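Long-range contacts in coat protein (Tobacco streak virus, PDB 4Y6X), which probably self-assembles into the icosahedral shell of the virus and binds the viral RNA, helping to package it and to start its translation: residues T62-L67 with I147-P152; D76-M81 with V127-E132. All blocks are in the same frame, centred on the assembly; numbering follows the deposited sequence.

Overall arrangement
The chain is the jelly-roll part of the coat protein, and each contact joins two neighbouring antiparallel strands of a different four-stranded sheet. Contact 1 pairs strand 63-73 with strand 140-150; contact 2 pairs strand 77-82 with strand 125-130. In sequence contact 2 is nested within the loop that contact 1 closes, since 63-73 leads straight into 77-82 and 125-130 into 140-150. Their centres are 26 Å apart, on opposite sides of the chain's centre, yet they meet where Leu67 CD2 packs on Met81 CE, 4.0 Å away. Both contacts thus bring together the middle strands of a sheet, tying sequence-distant parts into one barrel.

Contact 1. Residues T62-L67 with I147-P152; sequences TKFYRL and IAISKP
The Phe64 ring meets Ile147 CG2 at its edge, close to the ring plane, with CD2 at 3.7 Å from that methyl. Over one face, offset toward the rim, lies Thr62 CG2 from two residues earlier in the same segment, while Ile149 CG2 approaches obliquely, 3.8 Å from Phe64 CD2. Thr62 reaches this cluster because its CG2 is anti to the backbone N, which sets the methyl 3.6 Å from Ile149 CB; OG1 is left to bond Asn59. Leu67 CD1 extends the apolar row by resting on Ile147 CG1, and helix 48-52 adds Val52 against Phe64 and Ile147. The Tyr65 ring is used differently: its edge faces the backbone of Ser150, whose N lies near the ring plane.

Tyr65 and Arg66 both stand opposite Ala148, a classic beta bulge that shifts the register by one residue. The bulge is pinned by a nearly straight bond from Tyr65 N to Ala148 O (2.8 Å, 169° at the hydrogen) and by Ala148 N to Arg66 O. Arg66 CB lies against Ala148 CB, but its guanidinium leads away to Ser18 O. At the strand end, the Ser150 hydroxyl substitutes for a main-chain acceptor: a chi1 of 41° holds OG between the backbone N and the carbonyl carbon, where it accepts Lys63 N at 2.9 Å, while Ser150 N bonds Lys63 O. One serine thus grips both main-chain polar groups of Lys63, its side-chain bond carrying the pairing to the end of the strands, while the face of Phe64, Leu67, Ile147 and Ile149 is apolar and buried.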
ATOM      1  N   THR A  62      -0.806 -12.063  12.787  1.00 36.07           N
ATOM      2  CA  THR A  62      -1.995 -11.221  12.844  1.00 31.72           C
ATOM      3  C   THR A  62      -3.272 -12.063  12.855  1.00 27.02           C
ATOM      4  O   THR A  62      -3.419 -12.927  12.039  1.00 31.58           O
ATOM      5  CB  THR A  62      -2.030 -10.269  11.645  1.00 35.44           C
ATOM      6  OG1 THR A  62      -0.845  -9.464  11.668  1.00 34.63           O
ATOM      7  CG2 THR A  62      -3.281  -9.338  11.728  1.00 35.50           C
ATOM      8  N   LYS A  63      -4.189 -11.776  13.747  1.00 25.04           N
ATOM      9  CA  LYS A  63      -5.524 -12.336  13.685  1.00 28.61           C
ATOM     10  C   LYS A  63      -6.482 -11.323  12.996  1.00 26.39           C
ATOM     11  O   LYS A  63      -6.368 -10.132  13.191  1.00 26.88           O
ATOM     12  CB  LYS A  63      -6.003 -12.642  15.081  1.00 35.28           C
ATOM     13  CG  LYS A  63      -5.223 -13.766  15.756  1.00 44.65           C
ATOM     14  CD  LYS A  63      -5.664 -13.937  17.210  1.00 56.55           C
ATOM     15  CE  LYS A  63      -4.696 -14.773  18.034  1.00 69.36           C
ATOM     16  NZ  LYS A  63      -3.654 -13.917  18.702  1.00 74.16           N
ATOM     17  N   PHE A  64      -7.441 -11.836  12.233  1.00 25.38           N
ATOM     18  CA  PHE A  64      -8.350 -11.074  11.397  1.00 24.90           C
ATOM     19  C   PHE A  64      -9.761 -11.235  11.912  1.00 25.28           C
ATOM     20  O   PHE A  64     -10.211 -12.351  12.111  1.00 24.86           O
ATOM     21  CB  PHE A  64      -8.275 -11.595   9.994  1.00 24.84           C
ATOM     22  CG  PHE A  64      -7.002 -11.334   9.346  1.00 28.49           C
ATOM     23  CD1 PHE A  64      -5.942 -12.210   9.487  1.00 30.39           C
ATOM     24  CD2 PHE A  64      -6.817 -10.169   8.624  1.00 28.37           C
ATOM     25  CE1 PHE A  64      -4.722 -11.958   8.860  1.00 33.95           C
ATOM     26  CE2 PHE A  64      -5.592  -9.891   8.023  1.00 30.42           C
ATOM     27  CZ  PHE A  64      -4.548 -10.779   8.135  1.00 35.66           C
ATOM     28  N   TYR A  65     -10.437 -10.125  12.168  1.00 23.24           N
ATOM     29  CA  TYR A  65     -11.782 -10.159  12.706  1.00 24.46           C
ATOM     30  C   TYR A  65     -12.910  -9.750  11.761  1.00 25.74           C
ATOM     31  O   TYR A  65     -13.959 -10.352  11.797  1.00 27.65           O
ATOM     32  CB  TYR A  65     -11.849  -9.296  13.925  1.00 24.11           C
ATOM     33  CG  TYR A  65     -10.945  -9.858  15.010  1.00 29.81           C
ATOM     34  CD1 TYR A  65     -11.392 -10.889  15.872  1.00 33.97           C
ATOM     35  CD2 TYR A  65      -9.647  -9.442  15.126  1.00 27.44           C
ATOM     36  CE1 TYR A  65     -10.539 -11.412  16.886  1.00 33.70           C
ATOM     37  CE2 TYR A  65      -8.799  -9.929  16.109  1.00 32.61           C
ATOM     38  CZ  TYR A  65      -9.249 -10.909  16.997  1.00 35.93           C
ATOM     39  OH  TYR A  65      -8.402 -11.363  17.948  1.00 34.23           O
ATOM     40  N   ARG A  66     -12.701  -8.768  10.897  1.00 24.29           N
ATOM     41  CA  ARG A  66     -13.786  -8.292  10.006  1.00 25.80           C
ATOM     42  C   ARG A  66     -13.172  -7.827   8.723  1.00 23.40           C
ATOM     43  O   ARG A  66     -12.098  -7.211   8.729  1.00 24.11           O
ATOM     44  CB  ARG A  66     -14.497  -7.089  10.626  1.00 28.34           C
ATOM     45  CG  ARG A  66     -15.131  -7.377  11.951  1.00 35.46           C
ATOM     46  CD  ARG A  66     -15.807  -6.175  12.597  1.00 36.21           C
ATOM     47  NE  ARG A  66     -16.967  -5.711  11.862  1.00 36.14           N
ATOM     48  CZ  ARG A  66     -17.681  -4.634  12.222  1.00 40.20           C
ATOM     49  NH1 ARG A  66     -17.322  -3.905  13.288  1.00 41.59           N
ATOM     50  NH2 ARG A  66     -18.719  -4.237  11.495  1.00 37.97           N
ATOM     51  N   LEU A  67     -13.843  -8.068   7.639  1.00 22.40           N
ATOM     52  CA  LEU A  67     -13.525  -7.438   6.388  1.00 22.32           C
ATOM     53  C   LEU A  67     -14.778  -6.671   5.936  1.00 25.83           C
ATOM     54  O   LEU A  67     -15.871  -7.267   5.842  1.00 23.14           O
ATOM     55  CB  LEU A  67     -13.176  -8.488   5.387  1.00 22.63           C
ATOM     56  CG  LEU A  67     -13.108  -7.960   3.946  1.00 25.02           C
ATOM     57  CD1 LEU A  67     -11.932  -7.018   3.712  1.00 26.55           C
ATOM     58  CD2 LEU A  67     -13.043  -9.131   3.029  1.00 25.35           C
ATOM     59  N   ILE A 147     -10.168  -3.736   7.123  1.00 20.74           N
ATOM     60  CA  ILE A 147      -9.970  -4.952   7.829  1.00 22.65           C
ATOM     61  C   ILE A 147      -9.704  -4.635   9.289  1.00 22.12           C
ATOM     62  O   ILE A 147      -8.862  -3.788   9.596  1.00 22.12           O
ATOM     63  CB  ILE A 147      -8.802  -5.703   7.232  1.00 24.84           C
ATOM     64  CG1 ILE A 147      -8.993  -5.788   5.747  1.00 30.32           C
ATOM     65  CG2 ILE A 147      -8.712  -7.099   7.783  1.00 27.76           C
ATOM     66  CD1 ILE A 147      -7.771  -6.269   5.017  1.00 35.24           C
ATOM     67  N   ALA A 148     -10.421  -5.298  10.175  1.00 18.95           N
ATOM     68  CA  ALA A 148     -10.160  -5.194  11.592  1.00 20.54           C
ATOM     69  C   ALA A 148      -9.222  -6.350  11.958  1.00 22.31           C
ATOM     70  O   ALA A 148      -9.535  -7.497  11.687  1.00 22.63           O
ATOM     71  CB  ALA A 148     -11.418  -5.290  12.378  1.00 22.13           C
ATOM     72  N   ILE A 149      -8.068  -5.988  12.546  1.00 20.83           N
ATOM     73  CA  ILE A 149      -7.042  -6.906  12.917  1.00 22.22           C
ATOM     74  C   ILE A 149      -6.652  -6.731  14.379  1.00 21.15           C
ATOM     75  O   ILE A 149      -6.942  -5.705  15.004  1.00 19.30           O
ATOM     76  CB  ILE A 149      -5.815  -6.745  12.063  1.00 21.22           C
ATOM     77  CG1 ILE A 149      -5.247  -5.364  12.218  1.00 23.69           C
ATOM     78  CG2 ILE A 149      -6.152  -7.048  10.607  1.00 25.45           C
ATOM     79  CD1 ILE A 149      -3.855  -5.217  11.638  1.00 23.03           C
ATOM     80  N   SER A 150      -5.955  -7.707  14.901  1.00 22.90           N
ATOM     81  CA  SER A 150      -5.309  -7.574  16.221  1.00 25.49           C
ATOM     82  C   SER A 150      -4.356  -6.399  16.202  1.00 25.48           C
ATOM     83  O   SER A 150      -3.629  -6.183  15.214  1.00 25.71           O
ATOM     84  CB  SER A 150      -4.562  -8.883  16.637  1.00 28.98           C
ATOM     85  OG  SER A 150      -3.853  -9.491  15.570  1.00 37.45           O
ATOM     86  N   LYS A 151      -4.422  -5.614  17.263  1.00 26.83           N
ATOM     87  CA  LYS A 151      -3.681  -4.362  17.363  1.00 28.68           C
ATOM     88  C   LYS A 151      -2.175  -4.635  17.401  1.00 34.58           C
ATOM     89  O   LYS A 151      -1.714  -5.432  18.196  1.00 34.79           O
ATOM     90  CB  LYS A 151      -4.077  -3.630  18.613  1.00 28.80           C
ATOM     91  CG  LYS A 151      -3.358  -2.335  18.862  1.00 35.62           C
ATOM     92  CD  LYS A 151      -4.047  -1.664  20.082  1.00 35.47           C
ATOM     93  CE  LYS A 151      -5.258  -0.872  19.641  1.00 43.10           C
ATOM     94  NZ  LYS A 151      -5.802  -0.014  20.726  1.00 49.26           N
ATOM     95  N   PRO A 152      -1.419  -4.031  16.471  1.00 35.26           N
ATOM     96  CA  PRO A 152       0.009  -4.265  16.417  1.00 35.17           C
ATOM     97  C   PRO A 152       0.754  -3.407  17.437  1.00 32.60           C
ATOM     98  O   PRO A 152       0.233  -2.429  17.914  1.00 33.83           O
ATOM     99  CB  PRO A 152       0.361  -3.847  14.961  1.00 37.31           C
ATOM    100  CG  PRO A 152      -0.613  -2.777  14.623  1.00 37.79           C
ATOM    101  CD  PRO A 152      -1.882  -3.130  15.378  1.00 36.78           C
TER

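Contact 2. Residues D76-M81 with V127-E132; sequences DGTFGM and VWCLDE
Phe79 CB sits over one face of the Trp128 indole, a CH-pi contact 4.0 Å from the centroid of the five-membered ring and 21° off its normal. The phenyl ring itself runs on beyond: its plane is turned only 15° from the indole, but the two are slid so far apart that they barely overlap. With chi1 at 80°, CG of Phe79 lies between the backbone N and the carbonyl carbon and the ring runs past the indole, leaving the CB methylene as the part closest to it. This is the tight side of the strand pair. Phe71 meets both rings edge-to-face, Trp35 does the same to Trp128, and Leu142 of strand 140-150 also packs on the indole, placing these aromatics inside the barrel between the two sheets.

On the other face, that of Thr78 and Cys129, the contact is thinner. Thr78 OG1 comes no nearer to Cys129 than 3.8 Å, at CB, and both residues are partly exposed. The end where the strands run out is the solvent side. There Asp131, exposed to solvent, brings OD2 within 3.5 Å of Asp76 CB, but the two carboxylates do not touch; that of Asp76 is bonded through OD1 to Lys103 N.

Between these sides the backbones are zipped regularly, Thr78 with Cys129 and Gly80 with Val127 each exchanging two bonds. Asp131 N adds a fifth, nearly straight, to Asp76 O at 3.0 Å. Gly77, lacking a side chain, lets its CA close to 3.1 Å from Cys129 O. Main-chain bonding thus carries the pairing as far as the solvent end, where the two acidic groups, if both charged, would probably repel each other mildly, consistent with their carboxylates not meeting, while the aromatic side faces the barrel interior, against Phe71 and Leu142 of the other sheet.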
ATOM      1  N   ASP A  76     -27.308  -5.225 -12.045  1.00 30.75           N
ATOM      2  CA  ASP A  76     -27.766  -6.076 -10.945  1.00 34.72           C
ATOM      3  C   ASP A  76     -26.875  -7.301 -10.894  1.00 29.19           C
ATOM      4  O   ASP A  76     -26.257  -7.671 -11.869  1.00 31.62           O
ATOM      5  CB  ASP A  76     -29.209  -6.531 -11.138  1.00 39.49           C
ATOM      6  CG  ASP A  76     -30.239  -5.391 -11.047  1.00 47.25           C
ATOM      7  OD1 ASP A  76     -29.911  -4.181 -11.155  1.00 48.98           O
ATOM      8  OD2 ASP A  76     -31.440  -5.726 -10.867  1.00 64.68           O
ATOM      9  N   GLY A  77     -26.823  -7.963  -9.760  1.00 27.45           N
ATOM     10  CA  GLY A  77     -26.105  -9.214  -9.690  1.00 27.64           C
ATOM     11  C   GLY A  77     -26.090  -9.751  -8.293  1.00 25.01           C
ATOM     12  O   GLY A  77     -26.871  -9.322  -7.452  1.00 28.62           O
ATOM     13  N   THR A  78     -25.179 -10.683  -8.041  1.00 26.99           N
ATOM     14  CA  THR A  78     -25.018 -11.213  -6.728  1.00 29.65           C
ATOM     15  C   THR A  78     -23.526 -11.319  -6.370  1.00 28.90           C
ATOM     16  O   THR A  78     -22.660 -11.305  -7.231  1.00 26.46           O
ATOM     17  CB  THR A  78     -25.689 -12.598  -6.608  1.00 37.99           C
ATOM     18  OG1 THR A  78     -25.094 -13.468  -7.546  1.00 42.11           O
ATOM     19  CG2 THR A  78     -27.233 -12.559  -6.911  1.00 36.68           C
ATOM     20  N   PHE A  79     -23.250 -11.406  -5.084  1.00 24.68           N
ATOM     21  CA  PHE A  79     -21.917 -11.578  -4.632  1.00 25.67           C
ATOM     22  C   PHE A  79     -21.817 -12.293  -3.318  1.00 24.11           C
ATOM     23  O   PHE A  79     -22.746 -12.321  -2.520  1.00 25.05           O
ATOM     24  CB  PHE A  79     -21.222 -10.223  -4.550  1.00 25.24           C
ATOM     25  CG  PHE A  79     -21.551  -9.449  -3.318  1.00 26.51           C
ATOM     26  CD1 PHE A  79     -22.843  -8.912  -3.103  1.00 24.98           C
ATOM     27  CD2 PHE A  79     -20.565  -9.225  -2.385  1.00 27.85           C
ATOM     28  CE1 PHE A  79     -23.134  -8.152  -1.959  1.00 28.03           C
ATOM     29  CE2 PHE A  79     -20.847  -8.497  -1.245  1.00 26.45           C
ATOM     30  CZ  PHE A  79     -22.128  -7.971  -1.009  1.00 26.33           C
ATOM     31  N   GLY A  80     -20.630 -12.784  -3.040  1.00 25.05           N
ATOM     32  CA  GLY A  80     -20.345 -13.309  -1.697  1.00 26.75           C
ATOM     33  C   GLY A  80     -18.972 -13.905  -1.582  1.00 25.38           C
ATOM     34  O   GLY A  80     -18.192 -13.861  -2.512  1.00 27.16           O
ATOM     35  N   MET A  81     -18.659 -14.377  -0.389  1.00 28.79           N
ATOM     36  CA  MET A  81     -17.351 -14.946  -0.076  1.00 35.11           C
ATOM     37  C   MET A  81     -17.344 -16.435  -0.322  1.00 35.92           C
ATOM     38  O   MET A  81     -18.282 -17.103   0.046  1.00 35.92           O
ATOM     39  CB  MET A  81     -16.992 -14.645   1.377  1.00 38.17           C
ATOM     40  CG  MET A  81     -15.568 -15.059   1.794  1.00 46.76           C
ATOM     41  SD  MET A  81     -15.159 -14.395   3.467  1.00 60.29           S
ATOM     42  CE  MET A  81     -14.153 -12.999   2.930  1.00 63.96           C
ATOM     43  N   VAL A 127     -16.437 -13.009  -4.624  1.00 24.68           N
ATOM     44  CA  VAL A 127     -16.812 -13.264  -5.986  1.00 26.45           C
ATOM     45  C   VAL A 127     -18.077 -12.500  -6.336  1.00 24.88           C
ATOM     46  O   VAL A 127     -19.030 -12.522  -5.583  1.00 27.84           O
ATOM     47  CB  VAL A 127     -17.073 -14.781  -6.195  1.00 30.66           C
ATOM     48  CG1 VAL A 127     -17.531 -15.081  -7.622  1.00 29.87           C
ATOM     49  CG2 VAL A 127     -15.848 -15.600  -5.872  1.00 32.48           C
ATOM     50  N   TRP A 128     -18.079 -11.837  -7.493  1.00 23.46           N
ATOM     51  CA  TRP A 128     -19.238 -11.150  -8.026  1.00 25.89           C
ATOM     52  C   TRP A 128     -19.752 -11.845  -9.299  1.00 31.38           C
ATOM     53  O   TRP A 128     -18.943 -12.229 -10.135  1.00 31.16           O
ATOM     54  CB  TRP A 128     -18.903  -9.734  -8.465  1.00 25.21           C
ATOM     55  CG  TRP A 128     -18.681  -8.785  -7.395  1.00 23.05           C
ATOM     56  CD1 TRP A 128     -19.553  -7.866  -6.963  1.00 23.78           C
ATOM     57  CD2 TRP A 128     -17.495  -8.647  -6.597  1.00 23.22           C
ATOM     58  NE1 TRP A 128     -19.007  -7.146  -5.910  1.00 24.31           N
ATOM     59  CE2 TRP A 128     -17.737  -7.609  -5.682  1.00 24.77           C
ATOM     60  CE3 TRP A 128     -16.247  -9.291  -6.578  1.00 25.28           C
ATOM     61  CZ2 TRP A 128     -16.781  -7.191  -4.751  1.00 25.25           C
ATOM     62  CZ3 TRP A 128     -15.291  -8.867  -5.664  1.00 24.24           C
ATOM     63  CH2 TRP A 128     -15.557  -7.814  -4.779  1.00 24.57           C
ATOM     64  N   CYS A 129     -21.070 -11.968  -9.418  1.00 31.01           N
ATOM     65  CA  CYS A 129     -21.739 -12.447 -10.661  1.00 36.75           C
ATOM     66  C   CYS A 129     -22.704 -11.376 -11.165  1.00 29.48           C
ATOM     67  O   CYS A 129     -23.737 -11.107 -10.541  1.00 31.51           O
ATOM     68  CB  CYS A 129     -22.563 -13.710 -10.379  1.00 42.32           C
ATOM     69  SG  CYS A 129     -21.631 -14.953  -9.466  1.00 54.83           S
ATOM     70  N   LEU A 130     -22.385 -10.777 -12.297  1.00 28.93           N
ATOM     71  CA  LEU A 130     -23.219  -9.750 -12.858  1.00 30.38           C
ATOM     72  C   LEU A 130     -24.212 -10.336 -13.845  1.00 32.53           C
ATOM     73  O   LEU A 130     -23.856 -11.176 -14.644  1.00 34.89           O
ATOM     74  CB  LEU A 130     -22.341  -8.711 -13.551  1.00 33.88           C
ATOM     75  CG  LEU A 130     -21.799  -7.611 -12.627  1.00 39.03           C
ATOM     76  CD1 LEU A 130     -20.849  -8.195 -11.597  1.00 47.02           C
ATOM     77  CD2 LEU A 130     -21.045  -6.615 -13.444  1.00 44.53           C
ATOM     78  N   ASP A 131     -25.423  -9.795 -13.832  1.00 35.71           N
ATOM     79  CA  ASP A 131     -26.486 -10.145 -14.782  1.00 40.71           C
ATOM     80  C   ASP A 131     -26.151  -9.676 -16.188  1.00 38.39           C
ATOM     81  O   ASP A 131     -26.338 -10.408 -17.126  1.00 51.47           O
ATOM     82  CB  ASP A 131     -27.827  -9.523 -14.364  1.00 39.21           C
ATOM     83  CG  ASP A 131     -28.429 -10.177 -13.094  1.00 51.50           C
ATOM     84  OD1 ASP A 131     -27.813 -11.125 -12.521  1.00 57.29           O
ATOM     85  OD2 ASP A 131     -29.506  -9.698 -12.632  1.00 58.96           O
ATOM     86  N   GLU A 132     -25.658  -8.451 -16.306  1.00 39.44           N
ATOM     87  CA  GLU A 132     -25.409  -7.809 -17.574  1.00 44.97           C
ATOM     88  C   GLU A 132     -24.040  -7.069 -17.538  1.00 45.07           C
ATOM     89  O   GLU A 132     -23.423  -6.914 -16.471  1.00 39.81           O
ATOM     90  CB  GLU A 132     -26.581  -6.826 -17.856  1.00 43.81           C
TER